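Local atomic coordinates of vacuolar-sorting protein BRO1 (Saccharomyces cerevisiae, PDB entry 1ZB1), a protein that recruits the deubiquitinase DOA4 to endosomes and helps concentrate and sort cargo proteins into the intralumenal vesicles of the multivesicular body. Residues V248-H253 with T295-F300; I288-F293 with I301-F306. One frame throughout, in Å; residues are numbered along the deposited sequence.

Contact 1: residues V248-H253 with T295-F300; sequences VTCKLH and TWLVEF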
ATOM      1  N   VAL A 248      -5.095  -0.379 -13.109  1.00 21.99           N
ATOM      2  CA  VAL A 248      -5.856   0.472 -12.206  1.00 21.24           C
ATOM      3  C   VAL A 248      -7.134   0.914 -12.923  1.00 23.08           C
ATOM      4  O   VAL A 248      -8.226   0.912 -12.346  1.00 21.07           O
ATOM      5  CB  VAL A 248      -5.021   1.713 -11.787  1.00 21.00           C
ATOM      6  CG1 VAL A 248      -5.924   2.775 -11.174  1.00 19.73           C
ATOM      7  CG2 VAL A 248      -3.949   1.297 -10.780  1.00 20.09           C
ATOM      8  N   THR A 249      -6.996   1.283 -14.191  1.00 23.08           N
ATOM      9  CA  THR A 249      -8.144   1.719 -14.978  1.00 24.37           C
ATOM     10  C   THR A 249      -9.146   0.578 -15.163  1.00 24.12           C
ATOM     11  O   THR A 249     -10.353   0.783 -15.077  1.00 25.57           O
ATOM     12  CB  THR A 249      -7.701   2.239 -16.363  1.00 24.97           C
ATOM     13  OG1 THR A 249      -6.855   3.383 -16.187  1.00 24.16           O
ATOM     14  CG2 THR A 249      -8.914   2.633 -17.200  1.00 25.32           C
ATOM     15  N   CYS A 250      -8.643  -0.622 -15.409  1.00 24.41           N
ATOM     16  CA  CYS A 250      -9.516  -1.771 -15.589  1.00 25.47           C
ATOM     17  C   CYS A 250     -10.317  -2.014 -14.303  1.00 26.57           C
ATOM     18  O   CYS A 250     -11.548  -2.141 -14.334  1.00 23.25           O
ATOM     19  CB  CYS A 250      -8.688  -3.008 -15.932  1.00 26.65           C
ATOM     20  SG  CYS A 250      -9.674  -4.474 -16.317  1.00 28.85           S
ATOM     21  N   LYS A 251      -9.612  -2.059 -13.175  1.00 25.40           N
ATOM     22  CA  LYS A 251     -10.253  -2.289 -11.886  1.00 25.24           C
ATOM     23  C   LYS A 251     -11.327  -1.260 -11.540  1.00 24.56           C
ATOM     24  O   LYS A 251     -12.393  -1.623 -11.035  1.00 25.18           O
ATOM     25  CB  LYS A 251      -9.204  -2.350 -10.762  1.00 24.26           C
ATOM     26  CG  LYS A 251      -8.348  -3.623 -10.776  1.00 23.48           C
ATOM     27  CD  LYS A 251      -7.473  -3.751  -9.525  1.00 23.41           C
ATOM     28  CE  LYS A 251      -6.745  -5.100  -9.485  1.00 22.87           C
ATOM     29  NZ  LYS A 251      -5.847  -5.249  -8.298  1.00 22.53           N
ATOM     30  N   LEU A 252     -11.077   0.014 -11.821  1.00 24.34           N
ATOM     31  CA  LEU A 252     -12.076   1.026 -11.493  1.00 25.13           C
ATOM     32  C   LEU A 252     -13.391   0.781 -12.239  1.00 25.38           C
ATOM     33  O   LEU A 252     -14.463   0.865 -11.642  1.00 24.42           O
ATOM     34  CB  LEU A 252     -11.536   2.432 -11.766  1.00 26.02           C
ATOM     35  CG  LEU A 252     -11.595   3.114 -13.125  1.00 28.62           C
ATOM     36  CD1 LEU A 252     -13.010   3.612 -13.402  1.00 29.15           C
ATOM     37  CD2 LEU A 252     -10.632   4.305 -13.109  1.00 31.71           C
ATOM     38  N   HIS A 253     -13.318   0.469 -13.531  1.00 24.73           N
ATOM     39  CA  HIS A 253     -14.535   0.190 -14.290  1.00 25.63           C
ATOM     40  C   HIS A 253     -15.134  -1.150 -13.870  1.00 24.53           C
ATOM     41  O   HIS A 253     -16.346  -1.276 -13.728  1.00 23.63           O
ATOM     42  CB  HIS A 253     -14.253   0.154 -15.797  1.00 28.03           C
ATOM     43  CG  HIS A 253     -13.954   1.493 -16.388  1.00 28.80           C
ATOM     44  ND1 HIS A 253     -14.862   2.529 -16.377  1.00 30.37           N
ATOM     45  CD2 HIS A 253     -12.848   1.966 -17.008  1.00 29.48           C
ATOM     46  CE1 HIS A 253     -14.328   3.585 -16.965  1.00 31.61           C
ATOM     47  NE2 HIS A 253     -13.106   3.269 -17.357  1.00 32.12           N
ATOM     48  N   THR A 295      -5.770  -6.314 -20.215  1.00 33.60           N
ATOM     49  CA  THR A 295      -4.512  -6.971 -20.568  1.00 33.37           C
ATOM     50  C   THR A 295      -3.818  -7.890 -19.547  1.00 33.48           C
ATOM     51  O   THR A 295      -3.583  -9.063 -19.837  1.00 33.40           O
ATOM     52  CB  THR A 295      -3.490  -5.926 -21.064  1.00 34.43           C
ATOM     53  OG1 THR A 295      -4.136  -5.028 -21.980  1.00 34.80           O
ATOM     54  CG2 THR A 295      -2.336  -6.620 -21.778  1.00 34.27           C
ATOM     55  N   TRP A 296      -3.497  -7.384 -18.358  1.00 32.95           N
ATOM     56  CA  TRP A 296      -2.794  -8.207 -17.366  1.00 32.57           C
ATOM     57  C   TRP A 296      -3.661  -9.028 -16.413  1.00 32.03           C
ATOM     58  O   TRP A 296      -3.138  -9.826 -15.635  1.00 30.83           O
ATOM     59  CB  TRP A 296      -1.848  -7.328 -16.530  1.00 34.33           C
ATOM     60  CG  TRP A 296      -1.026  -6.395 -17.363  1.00 36.41           C
ATOM     61  CD1 TRP A 296      -1.338  -5.109 -17.701  1.00 36.48           C
ATOM     62  CD2 TRP A 296       0.199  -6.702 -18.038  1.00 37.78           C
ATOM     63  NE1 TRP A 296      -0.385  -4.598 -18.549  1.00 36.66           N
ATOM     64  CE2 TRP A 296       0.569  -5.555 -18.773  1.00 37.47           C
ATOM     65  CE3 TRP A 296       1.018  -7.837 -18.095  1.00 39.53           C
ATOM     66  CZ2 TRP A 296       1.726  -5.508 -19.561  1.00 39.89           C
ATOM     67  CZ3 TRP A 296       2.173  -7.791 -18.879  1.00 40.78           C
ATOM     68  CH2 TRP A 296       2.513  -6.632 -19.601  1.00 39.64           C
ATOM     69  N   LEU A 297      -4.975  -8.850 -16.484  1.00 31.44           N
ATOM     70  CA  LEU A 297      -5.888  -9.554 -15.586  1.00 32.12           C
ATOM     71  C   LEU A 297      -6.674 -10.710 -16.199  1.00 32.86           C
ATOM     72  O   LEU A 297      -7.413 -11.393 -15.489  1.00 31.63           O
ATOM     73  CB  LEU A 297      -6.882  -8.561 -14.999  1.00 31.11           C
ATOM     74  CG  LEU A 297      -6.319  -7.439 -14.132  1.00 30.19           C
ATOM     75  CD1 LEU A 297      -7.355  -6.340 -14.010  1.00 29.87           C
ATOM     76  CD2 LEU A 297      -5.938  -7.981 -12.777  1.00 29.40           C
ATOM     77  N   VAL A 298      -6.525 -10.930 -17.503  1.00 34.42           N
ATOM     78  CA  VAL A 298      -7.264 -11.999 -18.174  1.00 34.36           C
ATOM     79  C   VAL A 298      -7.192 -13.344 -17.459  1.00 34.58           C
ATOM     80  O   VAL A 298      -8.127 -14.137 -17.531  1.00 35.60           O
ATOM     81  CB  VAL A 298      -6.802 -12.181 -19.644  1.00 34.27           C
ATOM     82  CG1 VAL A 298      -7.083 -10.912 -20.432  1.00 33.28           C
ATOM     83  CG2 VAL A 298      -5.323 -12.531 -19.697  1.00 34.99           C
ATOM     84  N   GLU A 299      -6.095 -13.603 -16.758  1.00 36.11           N
ATOM     85  CA  GLU A 299      -5.954 -14.869 -16.044  1.00 37.47           C
ATOM     86  C   GLU A 299      -6.412 -14.795 -14.591  1.00 36.40           C
ATOM     87  O   GLU A 299      -6.382 -15.797 -13.875  1.00 35.27           O
ATOM     88  CB  GLU A 299      -4.503 -15.346 -16.092  1.00 40.62           C
ATOM     89  CG  GLU A 299      -4.040 -15.772 -17.475  1.00 45.37           C
ATOM     90  CD  GLU A 299      -2.631 -16.324 -17.464  1.00 47.99           C
ATOM     91  OE1 GLU A 299      -2.374 -17.277 -16.696  1.00 49.98           O
ATOM     92  OE2 GLU A 299      -1.781 -15.807 -18.221  1.00 51.60           O
ATOM     93  N   PHE A 300      -6.845 -13.612 -14.162  1.00 35.82           N
ATOM     94  CA  PHE A 300      -7.294 -13.417 -12.785  1.00 33.56           C
ATOM     95  C   PHE A 300      -8.802 -13.190 -12.678  1.00 32.90           C
ATOM     96  O   PHE A 300      -9.418 -13.542 -11.671  1.00 32.60           O
ATOM     97  CB  PHE A 300      -6.537 -12.244 -12.154  1.00 32.43           C
ATOM     98  CG  PHE A 300      -5.046 -12.451 -12.091  1.00 31.31           C
ATOM     99  CD1 PHE A 300      -4.281 -12.478 -13.257  1.00 31.02           C
ATOM    100  CD2 PHE A 300      -4.410 -12.652 -10.868  1.00 30.43           C
ATOM    101  CE1 PHE A 300      -2.905 -12.705 -13.204  1.00 29.85           C
ATOM    102  CE2 PHE A 300      -3.034 -12.881 -10.804  1.00 31.45           C
ATOM    103  CZ  PHE A 300      -2.281 -12.908 -11.972  1.00 31.02           C
TER
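Leu297 reaches from the loop that follows helix 275-290 to the flank of helix 242-269, where one of its methyls, CD1, meets Cys250 and Lys251. Apolar packing carries the contact. Leu297 CD1 lies 3.8 Å from Cys250 SG and 4.1 Å from Cys250 CB, so the methyl rests alongside the CB-SG bond. Cys250 turns its sulfur anti to the backbone N (chi1 -175°), which lays SG beside its own carbonyl carbon and against the CD1 methyl of Leu297. Next to the cysteine on the helix, the aliphatic stem of Lys251 adds a looser touch, its CG standing 4.3 Å from Leu297 CD1.

The polar groups look elsewhere. Lys251 runs out almost fully extended and takes its NZ past the leucine to a salt bridge with Glu192 and a hydrogen bond to Tyr9 O. Within the loop, Phe300 N donates to Leu297 O at 2.6 Å, a turn that closes just behind the leucine. Tyr9 and Thr247 also touch the Leu297 side chain.

No hydrogen bond crosses between the two segments. With a buried methyl against a cysteine sulfur and a lysine stem, the loop is probably held at this point by shape and exclusion of water; directional ties lie nearby, Trp296 making a cation-pi contact with Lys243 and Phe300 bonding through its backbone to Lys7.

Contact 2: residues I288-F293 with I301-F306; sequences ISSLPF and IDFDGF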
ATOM      1  N   ILE A 288     -17.952  -3.330 -20.190  1.00 30.25           N
ATOM      2  CA  ILE A 288     -17.400  -3.155 -21.530  1.00 31.49           C
ATOM      3  C   ILE A 288     -16.287  -2.101 -21.494  1.00 30.83           C
ATOM      4  O   ILE A 288     -15.253  -2.263 -22.139  1.00 31.43           O
ATOM      5  CB  ILE A 288     -18.497  -2.741 -22.543  1.00 31.41           C
ATOM      6  CG1 ILE A 288     -19.460  -3.911 -22.763  1.00 31.64           C
ATOM      7  CG2 ILE A 288     -17.862  -2.345 -23.877  1.00 30.60           C
ATOM      8  CD1 ILE A 288     -20.701  -3.557 -23.567  1.00 34.22           C
ATOM      9  N   SER A 289     -16.496  -1.035 -20.724  1.00 31.62           N
ATOM     10  CA  SER A 289     -15.498   0.027 -20.597  1.00 31.43           C
ATOM     11  C   SER A 289     -14.154  -0.479 -20.055  1.00 30.73           C
ATOM     12  O   SER A 289     -13.105   0.087 -20.362  1.00 30.04           O
ATOM     13  CB  SER A 289     -16.010   1.137 -19.669  1.00 31.27           C
ATOM     14  OG  SER A 289     -17.021   1.915 -20.278  1.00 33.55           O
ATOM     15  N   SER A 290     -14.187  -1.543 -19.257  1.00 28.42           N
ATOM     16  CA  SER A 290     -12.973  -2.089 -18.656  1.00 28.58           C
ATOM     17  C   SER A 290     -12.173  -2.995 -19.580  1.00 28.06           C
ATOM     18  O   SER A 290     -10.965  -3.170 -19.401  1.00 24.50           O
ATOM     19  CB  SER A 290     -13.317  -2.892 -17.402  1.00 29.85           C
ATOM     20  OG  SER A 290     -13.837  -4.168 -17.749  1.00 28.18           O
ATOM     21  N   LEU A 291     -12.861  -3.572 -20.559  1.00 27.17           N
ATOM     22  CA  LEU A 291     -12.264  -4.511 -21.494  1.00 27.92           C
ATOM     23  C   LEU A 291     -10.968  -4.081 -22.179  1.00 26.05           C
ATOM     24  O   LEU A 291     -10.018  -4.856 -22.249  1.00 26.68           O
ATOM     25  CB  LEU A 291     -13.311  -4.912 -22.537  1.00 27.70           C
ATOM     26  CG  LEU A 291     -14.529  -5.607 -21.916  1.00 30.99           C
ATOM     27  CD1 LEU A 291     -15.556  -5.927 -22.994  1.00 30.17           C
ATOM     28  CD2 LEU A 291     -14.081  -6.880 -21.204  1.00 31.16           C
ATOM     29  N   PRO A 292     -10.908  -2.845 -22.689  1.00 27.52           N
ATOM     30  CA  PRO A 292      -9.672  -2.411 -23.354  1.00 29.86           C
ATOM     31  C   PRO A 292      -8.458  -2.349 -22.413  1.00 31.94           C
ATOM     32  O   PRO A 292      -7.323  -2.233 -22.874  1.00 32.30           O
ATOM     33  CB  PRO A 292     -10.036  -1.028 -23.902  1.00 28.11           C
ATOM     34  CG  PRO A 292     -11.517  -1.106 -24.087  1.00 30.09           C
ATOM     35  CD  PRO A 292     -11.959  -1.826 -22.830  1.00 26.98           C
ATOM     36  N   PHE A 293      -8.692  -2.436 -21.105  1.00 32.42           N
ATOM     37  CA  PHE A 293      -7.595  -2.362 -20.140  1.00 33.40           C
ATOM     38  C   PHE A 293      -7.358  -3.654 -19.361  1.00 33.17           C
ATOM     39  O   PHE A 293      -6.586  -3.668 -18.402  1.00 32.34           O
ATOM     40  CB  PHE A 293      -7.848  -1.234 -19.139  1.00 33.38           C
ATOM     41  CG  PHE A 293      -8.214   0.074 -19.772  1.00 34.78           C
ATOM     42  CD1 PHE A 293      -9.547   0.414 -19.974  1.00 35.06           C
ATOM     43  CD2 PHE A 293      -7.224   0.976 -20.156  1.00 35.24           C
ATOM     44  CE1 PHE A 293      -9.893   1.638 -20.549  1.00 35.77           C
ATOM     45  CE2 PHE A 293      -7.558   2.201 -20.732  1.00 36.25           C
ATOM     46  CZ  PHE A 293      -8.896   2.534 -20.929  1.00 36.47           C
ATOM     47  N   ILE A 301      -9.386 -12.608 -13.721  1.00 33.02           N
ATOM     48  CA  ILE A 301     -10.820 -12.333 -13.767  1.00 32.54           C
ATOM     49  C   ILE A 301     -11.445 -12.934 -15.025  1.00 34.04           C
ATOM     50  O   ILE A 301     -10.998 -12.652 -16.138  1.00 33.01           O
ATOM     51  CB  ILE A 301     -11.094 -10.812 -13.784  1.00 32.86           C
ATOM     52  CG1 ILE A 301     -10.610 -10.179 -12.479  1.00 32.58           C
ATOM     53  CG2 ILE A 301     -12.587 -10.549 -13.984  1.00 29.32           C
ATOM     54  CD1 ILE A 301     -10.736  -8.667 -12.463  1.00 32.23           C
ATOM     55  N   ASP A 302     -12.485 -13.745 -14.848  1.00 34.54           N
ATOM     56  CA  ASP A 302     -13.162 -14.370 -15.982  1.00 35.62           C
ATOM     57  C   ASP A 302     -14.107 -13.362 -16.640  1.00 34.90           C
ATOM     58  O   ASP A 302     -15.327 -13.450 -16.494  1.00 35.81           O
ATOM     59  CB  ASP A 302     -13.962 -15.586 -15.511  1.00 37.55           C
ATOM     60  CG  ASP A 302     -14.448 -16.451 -16.663  1.00 39.62           C
ATOM     61  OD1 ASP A 302     -14.887 -15.899 -17.696  1.00 40.55           O
ATOM     62  OD2 ASP A 302     -14.398 -17.691 -16.528  1.00 42.23           O
ATOM     63  N   PHE A 303     -13.536 -12.404 -17.365  1.00 33.60           N
ATOM     64  CA  PHE A 303     -14.313 -11.366 -18.034  1.00 31.80           C
ATOM     65  C   PHE A 303     -15.458 -11.872 -18.923  1.00 34.07           C
ATOM     66  O   PHE A 303     -16.566 -11.332 -18.874  1.00 31.73           O
ATOM     67  CB  PHE A 303     -13.379 -10.484 -18.865  1.00 31.70           C
ATOM     68  CG  PHE A 303     -12.489  -9.595 -18.041  1.00 27.40           C
ATOM     69  CD1 PHE A 303     -12.954  -8.373 -17.569  1.00 27.05           C
ATOM     70  CD2 PHE A 303     -11.191  -9.983 -17.733  1.00 28.93           C
ATOM     71  CE1 PHE A 303     -12.133  -7.542 -16.798  1.00 25.71           C
ATOM     72  CE2 PHE A 303     -10.361  -9.161 -16.963  1.00 28.25           C
ATOM     73  CZ  PHE A 303     -10.838  -7.937 -16.497  1.00 27.25           C
ATOM     74  N   ASP A 304     -15.193 -12.891 -19.736  1.00 35.37           N
ATOM     75  CA  ASP A 304     -16.223 -13.425 -20.624  1.00 39.83           C
ATOM     76  C   ASP A 304     -17.348 -14.120 -19.862  1.00 39.76           C
ATOM     77  O   ASP A 304     -18.513 -14.026 -20.246  1.00 41.92           O
ATOM     78  CB  ASP A 304     -15.613 -14.391 -21.647  1.00 42.67           C
ATOM     79  CG  ASP A 304     -14.645 -13.699 -22.596  1.00 46.24           C
ATOM     80  OD1 ASP A 304     -14.940 -12.562 -23.025  1.00 46.85           O
ATOM     81  OD2 ASP A 304     -13.594 -14.296 -22.921  1.00 48.11           O
ATOM     82  N   GLY A 305     -16.998 -14.809 -18.781  1.00 40.49           N
ATOM     83  CA  GLY A 305     -18.001 -15.492 -17.983  1.00 40.42           C
ATOM     84  C   GLY A 305     -18.935 -14.522 -17.280  1.00 40.48           C
ATOM     85  O   GLY A 305     -20.123 -14.798 -17.115  1.00 39.76           O
ATOM     86  N   PHE A 306     -18.399 -13.380 -16.859  1.00 38.53           N
ATOM     87  CA  PHE A 306     -19.205 -12.381 -16.174  1.00 37.26           C
ATOM     88  C   PHE A 306     -20.126 -11.679 -17.167  1.00 37.68           C
ATOM     89  O   PHE A 306     -21.256 -11.328 -16.833  1.00 37.43           O
ATOM     90  CB  PHE A 306     -18.300 -11.363 -15.463  1.00 35.51           C
ATOM     91  CG  PHE A 306     -19.051 -10.325 -14.675  1.00 33.55           C
ATOM     92  CD1 PHE A 306     -20.001 -10.703 -13.724  1.00 33.34           C
ATOM     93  CD2 PHE A 306     -18.813  -8.970 -14.881  1.00 31.77           C
ATOM     94  CE1 PHE A 306     -20.705  -9.745 -12.992  1.00 32.77           C
ATOM     95  CE2 PHE A 306     -19.508  -8.002 -14.158  1.00 33.02           C
ATOM     96  CZ  PHE A 306     -20.459  -8.390 -13.210  1.00 33.48           C
TER
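Phe303, in the first turn of helix 303-322, points its ring back at the end of helix 275-290, where Ser290 and Leu291 receive it. Its CB already leaves the backbone toward that segment, and CG stands anti to the carbonyl carbon (chi1 -71°), which carries the ring outward from the helix start. From CG the useful rim is the CD1-CE1 side. Phe303 CD1 comes first and meets the CD2 methyl of Leu291 at 4.1 Å; the two side chains run past each other in opposite directions, the methyl approaching the ring obliquely. One atom further out, Phe303 CE1 lies 3.9 Å from Ser290 OG, again at a slant. That hydroxyl sits between its backbone N and carbonyl carbon (chi1 77°), and it is hydrogen-bonded to Leu287 O, one turn back in its own helix, so it meets the ring as a neighbour in packing. One face of the Phe303 ring is covered from within its own segment by Ile301 CG2, 3.8 Å above the plane and over the centre. Lys294 and Leu297, in the connecting loop, touch the phenylalanine as well.

The helix that bears this ring is opened by Asp302 at the N-cap. Asp302 OD1 accepts from Gly305 N at 2.6 Å, the N-H coming from above the carboxylate plane, with an N-H...O angle of 141°. Backbone bonding follows at once, from Phe306 N to Asp302 O at 3.1 Å.

The contact thus joins two helix ends across the link of about a dozen residues between helices 275-290 and 303-322 of the Bro1 domain. With the serine hydroxyl bonded within its own helix and Asp302 OD1 capping the next, no hydrogen bond crosses, and the helix ends are probably kept together here by close packing on the ring.

Overall arrangement
Contacts 1 and 2 lie about 8 Å apart, centre to centre, on the same side of the mainly helical Bro1 domain, and their segments alternate along the chain. Both involve the link between helices 275-290 and 303-322: contact 1 sets its loop 295-300 against helix 242-269, while contact 2 brings together the two helix ends it connects. They touch directly, Cys250 SG lying 3.6 Å from Ser290 O and Cys250 CB 3.3 Å from Phe293 O. Both are buried contacts: in contact 1, built on sulfur and aliphatic carbon, all three touching residues are buried, while contact 2, farther from the chain's centre, includes a partly exposed leucine and turns on an aromatic ring.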